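Local coordinates for protein cGAS/DncV-like nucleotidyltransferase in E. coli homolog (Elizabethkingia meningoseptica ATCC 13253 = NBRC 12535, PDB 6E0O) that synthesises cyclic dinucleotide second messengers, probably 3',3'-c-di-AMP and 3',3'-c-di-GMP, with magnesium as cofactor, for bacterial CBASS defence against phage, at residues Y186-R191 and G234-T239; D70-D75 and V142-S147. All coordinates share one frame; numbering follows the deposited sequence.

Contact 1 of 2, residues Y186-R191 and G234-T239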
loop_
_atom_site.group_PDB
_atom_site.type_symbol
_atom_site.label_atom_id
_atom_site.label_comp_id
_atom_site.label_asym_id
_atom_site.label_seq_id
_atom_site.Cartn_x
_atom_site.Cartn_y
_atom_site.Cartn_z
ATOM N N TYR A 186 3.485 -1.352 20.481
ATOM C CA TYR A 186 4.923 -1.224 20.684
ATOM C C TYR A 186 5.654 -1.068 19.352
ATOM O O TYR A 186 6.804 -1.491 19.205
ATOM C CB TYR A 186 5.473 -2.412 21.482
ATOM C CG TYR A 186 4.661 -2.715 22.713
ATOM C CD1 TYR A 186 4.740 -1.902 23.835
ATOM C CD2 TYR A 186 3.807 -3.807 22.754
ATOM C CE1 TYR A 186 4.001 -2.169 24.964
ATOM C CE2 TYR A 186 3.060 -4.083 23.884
ATOM C CZ TYR A 186 3.165 -3.256 24.986
ATOM O OH TYR A 186 2.431 -3.510 26.117
ATOM N N ARG A 187 4.980 -0.466 18.366
ATOM C CA ARG A 187 5.504 -0.244 17.021
ATOM C C ARG A 187 5.661 -1.548 16.246
ATOM O O ARG A 187 6.222 -1.557 15.146
ATOM C CB ARG A 187 6.788 0.595 17.047
ATOM C CG ARG A 187 6.643 1.832 17.963
ATOM C CD ARG A 187 7.555 3.005 17.555
ATOM N NE ARG A 187 7.258 3.350 16.172
ATOM C CZ ARG A 187 6.166 3.989 15.763
ATOM N NH1 ARG A 187 5.255 4.422 16.630
ATOM N NH2 ARG A 187 5.973 4.180 14.468
ATOM N N LEU A 188 5.104 -2.645 16.753
ATOM C CA LEU A 188 5.319 -3.941 16.127
ATOM C C LEU A 188 4.371 -4.215 14.964
ATOM O O LEU A 188 4.719 -5.023 14.107
ATOM C CB LEU A 188 5.273 -5.056 17.173
ATOM C CG LEU A 188 6.433 -5.012 18.167
ATOM C CD1 LEU A 188 6.147 -5.945 19.330
ATOM C CD2 LEU A 188 7.746 -5.378 17.495
ATOM N N TYR A 189 3.207 -3.561 14.885
ATOM C CA TYR A 189 2.317 -3.814 13.750
ATOM C C TYR A 189 3.054 -3.592 12.419
ATOM O O TYR A 189 3.143 -4.495 11.573
ATOM C CB TYR A 189 1.034 -2.961 13.838
ATOM C CG TYR A 189 0.306 -2.898 12.512
ATOM C CD1 TYR A 189 -0.127 -4.059 11.887
ATOM C CD2 TYR A 189 0.096 -1.688 11.867
ATOM C CE1 TYR A 189 -0.742 -4.017 10.661
ATOM C CE2 TYR A 189 -0.525 -1.642 10.628
ATOM C CZ TYR A 189 -0.945 -2.806 10.035
ATOM O OH TYR A 189 -1.551 -2.747 8.800
ATOM N N LYS A 190 3.610 -2.392 12.213
ATOM C CA LYS A 190 4.254 -2.131 10.927
ATOM C C LYS A 190 5.565 -2.891 10.793
ATOM O O LYS A 190 5.955 -3.256 9.684
ATOM C CB LYS A 190 4.462 -0.634 10.693
ATOM C CG LYS A 190 3.151 0.102 10.465
ATOM C CD LYS A 190 3.340 1.545 10.074
ATOM C CE LYS A 190 1.994 2.210 9.834
ATOM N NZ LYS A 190 2.190 3.641 9.474
ATOM N N ARG A 191 6.257 -3.139 11.907
ATOM C CA ARG A 191 7.486 -3.927 11.858
ATOM C C ARG A 191 7.211 -5.345 11.382
ATOM O O ARG A 191 7.980 -5.894 10.588
ATOM C CB ARG A 191 8.175 -3.880 13.221
ATOM C CG ARG A 191 8.784 -2.521 13.446
ATOM C CD ARG A 191 9.357 -2.326 14.814
ATOM N NE ARG A 191 9.690 -0.915 14.989
ATOM C CZ ARG A 191 10.206 -0.405 16.092
ATOM N NH1 ARG A 191 10.463 -1.200 17.118
ATOM N NH2 ARG A 191 10.445 0.893 16.167
ATOM N N GLY A 234 9.302 -6.086 22.605
ATOM C CA GLY A 234 10.667 -6.553 22.670
ATOM C C GLY A 234 10.901 -7.990 22.278
ATOM O O GLY A 234 12.020 -8.483 22.458
ATOM N N ASN A 235 9.898 -8.690 21.753
ATOM C CA ASN A 235 10.080 -10.087 21.355
ATOM C C ASN A 235 9.603 -10.247 19.918
ATOM O O ASN A 235 8.436 -10.552 19.665
ATOM C CB ASN A 235 9.381 -11.062 22.293
ATOM C CG ASN A 235 9.845 -12.483 22.077
ATOM O OD1 ASN A 235 10.287 -12.837 20.981
ATOM N ND2 ASN A 235 9.767 -13.304 23.122
ATOM N N TYR A 236 10.523 -10.045 18.976
ATOM C CA TYR A 236 10.153 -10.089 17.568
ATOM C C TYR A 236 9.871 -11.516 17.130
ATOM O O TYR A 236 8.939 -11.756 16.357
ATOM C CB TYR A 236 11.267 -9.485 16.713
ATOM C CG TYR A 236 11.367 -7.984 16.798
ATOM C CD1 TYR A 236 11.747 -7.359 17.973
ATOM C CD2 TYR A 236 11.092 -7.192 15.694
ATOM C CE1 TYR A 236 11.844 -5.985 18.048
ATOM C CE2 TYR A 236 11.196 -5.821 15.757
ATOM C CZ TYR A 236 11.564 -5.226 16.938
ATOM O OH TYR A 236 11.667 -3.864 16.990
ATOM N N THR A 237 10.678 -12.471 17.609
ATOM C CA THR A 237 10.507 -13.857 17.199
ATOM C C THR A 237 9.147 -14.380 17.637
ATOM O O THR A 237 8.427 -15.009 16.854
ATOM C CB THR A 237 11.636 -14.720 17.776
ATOM O OG1 THR A 237 12.903 -14.288 17.257
ATOM C CG2 THR A 237 11.430 -16.177 17.413
ATOM N N GLN A 238 8.774 -14.133 18.894
ATOM C CA GLN A 238 7.501 -14.658 19.373
ATOM C C GLN A 238 6.325 -13.873 18.795
ATOM O O GLN A 238 5.261 -14.444 18.529
ATOM C CB GLN A 238 7.452 -14.681 20.898
ATOM C CG GLN A 238 6.332 -15.562 21.421
ATOM C CD GLN A 238 6.566 -17.062 21.156
ATOM O OE1 GLN A 238 7.633 -17.487 20.690
ATOM N NE2 GLN A 238 5.558 -17.862 21.443
ATOM N N THR A 239 6.487 -12.557 18.609
ATOM C CA THR A 239 5.417 -11.781 17.989
ATOM C C THR A 239 5.142 -12.281 16.580
ATOM O O THR A 239 3.986 -12.458 16.186
ATOM C CB THR A 239 5.777 -10.292 17.958
ATOM O OG1 THR A 239 5.818 -9.780 19.290
ATOM C CG2 THR A 239 4.756 -9.505 17.138
HETATM O O HOH W 1 8.742 -3.546 20.562
#
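Where Arg191 and Leu188 meet Tyr236 and Thr239, the first turns of helices 188-205 and 236-252 lean together in the mainly helical C-terminal half of this CD-NTase. Arg191 shows how a long side chain can be used along its length. From CB, chi1 of -73° swings CG opposite the carbonyl carbon, and the chain then runs extended through CD to NE. CD is the first atom to arrive, 3.5 Å from the Tyr236 OH and also beside CE2 of the same ring. NE and CZ lie farther from that oxygen, and NH1 closes to 2.9 Å from Tyr236 OH. The guanidinium and phenol planes are nearly parallel, 8° apart, yet the hydroxyl approaches the guanidinium obliquely. One face of the guanidinium is covered by CB of Arg187, the N-cap residue of the same helix, which would limit its tilting.

The two methyls of Leu188 part company: CD2 lies over one face of the Tyr236 ring, in a CH-pi contact 4.0 Å from the centroid, while CD1 turns to Thr239 OG1. Helix 5-11 touches the same tyrosine through Ile9.

The second helix start is secured by an N-cap: Asn235 OD1 accepts from Gln238 N at 2.9 Å, with the donor above the amide plane. Asn235 O is gripped twice, by the backbone N and the side-chain hydroxyl of Thr239, which reach it from opposite faces of its carbonyl plane. The hydroxyl bond, Thr239 OG1 to Asn235 O, measures 2.8 Å.

Contact 2 of 2, residues D70-D75 and V142-S147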
loop_
_atom_site.group_PDB
_atom_site.type_symbol
_atom_site.label_atom_id
_atom_site.label_comp_id
_atom_site.label_asym_id
_atom_site.label_seq_id
_atom_site.Cartn_x
_atom_site.Cartn_y
_atom_site.Cartn_z
ATOM N N ASP A 70 -11.862 19.820 -8.052
ATOM C CA ASP A 70 -12.350 21.191 -8.087
ATOM C C ASP A 70 -13.816 21.292 -7.691
ATOM O O ASP A 70 -14.208 22.262 -7.039
ATOM C CB ASP A 70 -12.127 21.742 -9.500
ATOM C CG ASP A 70 -12.457 23.204 -9.626
ATOM O OD1 ASP A 70 -11.935 24.012 -8.833
ATOM O OD2 ASP A 70 -13.226 23.547 -10.549
ATOM N N ALA A 71 -14.629 20.291 -8.040
ATOM C CA ALA A 71 -16.052 20.347 -7.727
ATOM C C ALA A 71 -16.322 20.210 -6.231
ATOM O O ALA A 71 -17.336 20.719 -5.736
ATOM C CB ALA A 71 -16.799 19.243 -8.480
ATOM N N PHE A 72 -15.453 19.508 -5.510
ATOM C CA PHE A 72 -15.630 19.246 -4.088
ATOM C C PHE A 72 -14.807 20.172 -3.210
ATOM O O PHE A 72 -15.235 20.485 -2.095
ATOM C CB PHE A 72 -15.230 17.802 -3.765
ATOM C CG PHE A 72 -16.151 16.780 -4.346
ATOM C CD1 PHE A 72 -15.930 16.278 -5.615
ATOM C CD2 PHE A 72 -17.248 16.331 -3.631
ATOM C CE1 PHE A 72 -16.790 15.350 -6.162
ATOM C CE2 PHE A 72 -18.108 15.398 -4.170
ATOM C CZ PHE A 72 -17.877 14.907 -5.440
ATOM N N TYR A 73 -13.625 20.580 -3.678
ATOM C CA TYR A 73 -12.723 21.483 -2.962
ATOM C C TYR A 73 -12.394 22.624 -3.915
ATOM O O TYR A 73 -11.279 22.717 -4.445
ATOM C CB TYR A 73 -11.473 20.740 -2.484
ATOM C CG TYR A 73 -11.838 19.580 -1.579
ATOM C CD1 TYR A 73 -12.234 19.798 -0.265
ATOM C CD2 TYR A 73 -11.815 18.270 -2.043
ATOM C CE1 TYR A 73 -12.592 18.751 0.556
ATOM C CE2 TYR A 73 -12.180 17.221 -1.229
ATOM C CZ TYR A 73 -12.565 17.467 0.069
ATOM O OH TYR A 73 -12.918 16.430 0.896
ATOM N N PRO A 74 -13.355 23.505 -4.172
ATOM C CA PRO A 74 -13.148 24.578 -5.151
ATOM C C PRO A 74 -12.167 25.627 -4.650
ATOM O O PRO A 74 -11.751 25.655 -3.487
ATOM C CB PRO A 74 -14.548 25.172 -5.333
ATOM C CG PRO A 74 -15.237 24.885 -4.034
ATOM C CD PRO A 74 -14.720 23.527 -3.603
ATOM N N ASP A 75 -11.802 26.515 -5.569
ATOM C CA ASP A 75 -10.880 27.604 -5.277
ATOM C C ASP A 75 -11.616 28.667 -4.471
ATOM O O ASP A 75 -12.548 29.301 -4.971
ATOM C CB ASP A 75 -10.355 28.178 -6.589
ATOM C CG ASP A 75 -9.095 28.997 -6.405
ATOM O OD1 ASP A 75 -9.043 29.801 -5.450
ATOM O OD2 ASP A 75 -8.154 28.834 -7.213
ATOM N N VAL A 142 -12.707 12.359 -6.374
ATOM C CA VAL A 142 -13.323 12.100 -5.079
ATOM C C VAL A 142 -14.376 11.012 -5.199
ATOM O O VAL A 142 -15.149 10.963 -6.165
ATOM C CB VAL A 142 -13.958 13.393 -4.542
ATOM C CG1 VAL A 142 -14.795 13.125 -3.293
ATOM C CG2 VAL A 142 -12.904 14.434 -4.256
ATOM N N LEU A 143 -14.413 10.142 -4.198
ATOM C CA LEU A 143 -15.404 9.087 -4.078
ATOM C C LEU A 143 -16.109 9.200 -2.737
ATOM O O LEU A 143 -15.459 9.386 -1.705
ATOM C CB LEU A 143 -14.729 7.719 -4.124
ATOM C CG LEU A 143 -15.613 6.528 -3.754
ATOM C CD1 LEU A 143 -16.596 6.257 -4.874
ATOM C CD2 LEU A 143 -14.779 5.301 -3.436
ATOM N N LYS A 144 -17.429 9.033 -2.743
ATOM C CA LYS A 144 -18.197 8.905 -1.513
ATOM C C LYS A 144 -19.001 7.621 -1.578
ATOM O O LYS A 144 -19.697 7.379 -2.568
ATOM C CB LYS A 144 -19.100 10.114 -1.299
ATOM C CG LYS A 144 -18.265 11.363 -1.137
ATOM C CD LYS A 144 -19.064 12.590 -0.823
ATOM C CE LYS A 144 -18.106 13.720 -0.506
ATOM N NZ LYS A 144 -18.810 14.985 -0.211
ATOM N N ARG A 145 -18.882 6.794 -0.536
ATOM C CA ARG A 145 -19.585 5.521 -0.486
ATOM C C ARG A 145 -20.031 5.236 0.936
ATOM O O ARG A 145 -19.315 5.526 1.900
ATOM C CB ARG A 145 -18.698 4.352 -0.924
ATOM C CG ARG A 145 -18.468 4.270 -2.415
ATOM C CD ARG A 145 -19.773 4.131 -3.178
ATOM N NE ARG A 145 -19.570 4.325 -4.612
ATOM C CZ ARG A 145 -18.975 3.442 -5.409
ATOM N NH1 ARG A 145 -18.515 2.299 -4.913
ATOM N NH2 ARG A 145 -18.835 3.701 -6.701
ATOM N N PHE A 146 -21.200 4.627 1.063
ATOM C CA PHE A 146 -21.695 4.237 2.371
ATOM C C PHE A 146 -21.006 2.963 2.836
ATOM O O PHE A 146 -20.908 1.983 2.089
ATOM C CB PHE A 146 -23.203 4.021 2.322
ATOM C CG PHE A 146 -23.819 3.823 3.669
ATOM C CD1 PHE A 146 -24.052 4.905 4.498
ATOM C CD2 PHE A 146 -24.155 2.558 4.114
ATOM C CE1 PHE A 146 -24.618 4.730 5.746
ATOM C CE2 PHE A 146 -24.723 2.376 5.360
ATOM C CZ PHE A 146 -24.952 3.464 6.178
ATOM N N SER A 147 -20.518 2.990 4.070
ATOM C CA SER A 147 -19.950 1.827 4.731
ATOM C C SER A 147 -21.008 1.233 5.649
ATOM O O SER A 147 -21.448 1.893 6.595
ATOM C CB SER A 147 -18.744 2.244 5.568
ATOM O OG SER A 147 -18.364 1.203 6.452
#
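The phenol oxygen of Tyr73 is hydrogen-bonded to Glu155 OE2, on strand 152-160 next to strand 135-147, and the ring behind it touches Val142 edge-on. This ties the loop that follows strand 62-68 to the neighbouring strands of the nucleotidyltransferase sheet, in which 135-147 pairs with 62-68 in parallel and with 152-160 in antiparallel fashion.

Val142 is the centre of the contact, a branched side chain shared between two rings. With CG1 anti to the backbone N (chi1 171°), that methyl stands almost exactly over the middle of the Phe72 ring, 3.9 Å from the centroid and 3° off the normal, a CH-pi contact centred on the ring. CB sits 3.7 Å from Phe72 CD1, so the root of the branch lies over the same face, nearer the rim. The other methyl, CG2, lies 3.8 Å from Phe72 CD1 and turns also to Tyr73, reaching CE2 at 4.2 Å close to the plane of that ring. One valine thus meets one aromatic ring by its face and the other by its edge.

Two residues along the strand, Lys144 points the same way, whereas Leu143 between them is directed to the other side of the sheet. The extended lysine chain runs alongside the Phe72 ring, heading the other way, and brings CE to 4.0 Å from Phe72 CE2. NZ stands obliquely to the ring, 4.0 Å from CD2. The same lysine also touches Glu153 and Glu155 on strand 152-160.

With no hydrogen bond between the two segments themselves, the contact between them rests on dispersion and CH-pi contact, and a directional hold on the loop comes from the bond of Tyr73 OH to Glu155.

How the contacts relate
Both contacts rest an aliphatic methyl on an aromatic face, but in different settings. Contact 1 is largely buried and joins two helix starts in the helical half; contact 2 is partly buried, with most of its touching residues exposed, and sets a loop against a sheet strand. They share no secondary-structure element, lie on opposite sides of the chain's centre, and come in series along the sequence, with centres about 37 Å apart and nearest atoms about 17 Å apart. Chemistry follows place: in contact 1 helix capping and a close arginine-tyrosine approach accompany the leucine-tyrosine packing, whereas contact 2 is almost wholly apolar, with a lysine chain beside the ring.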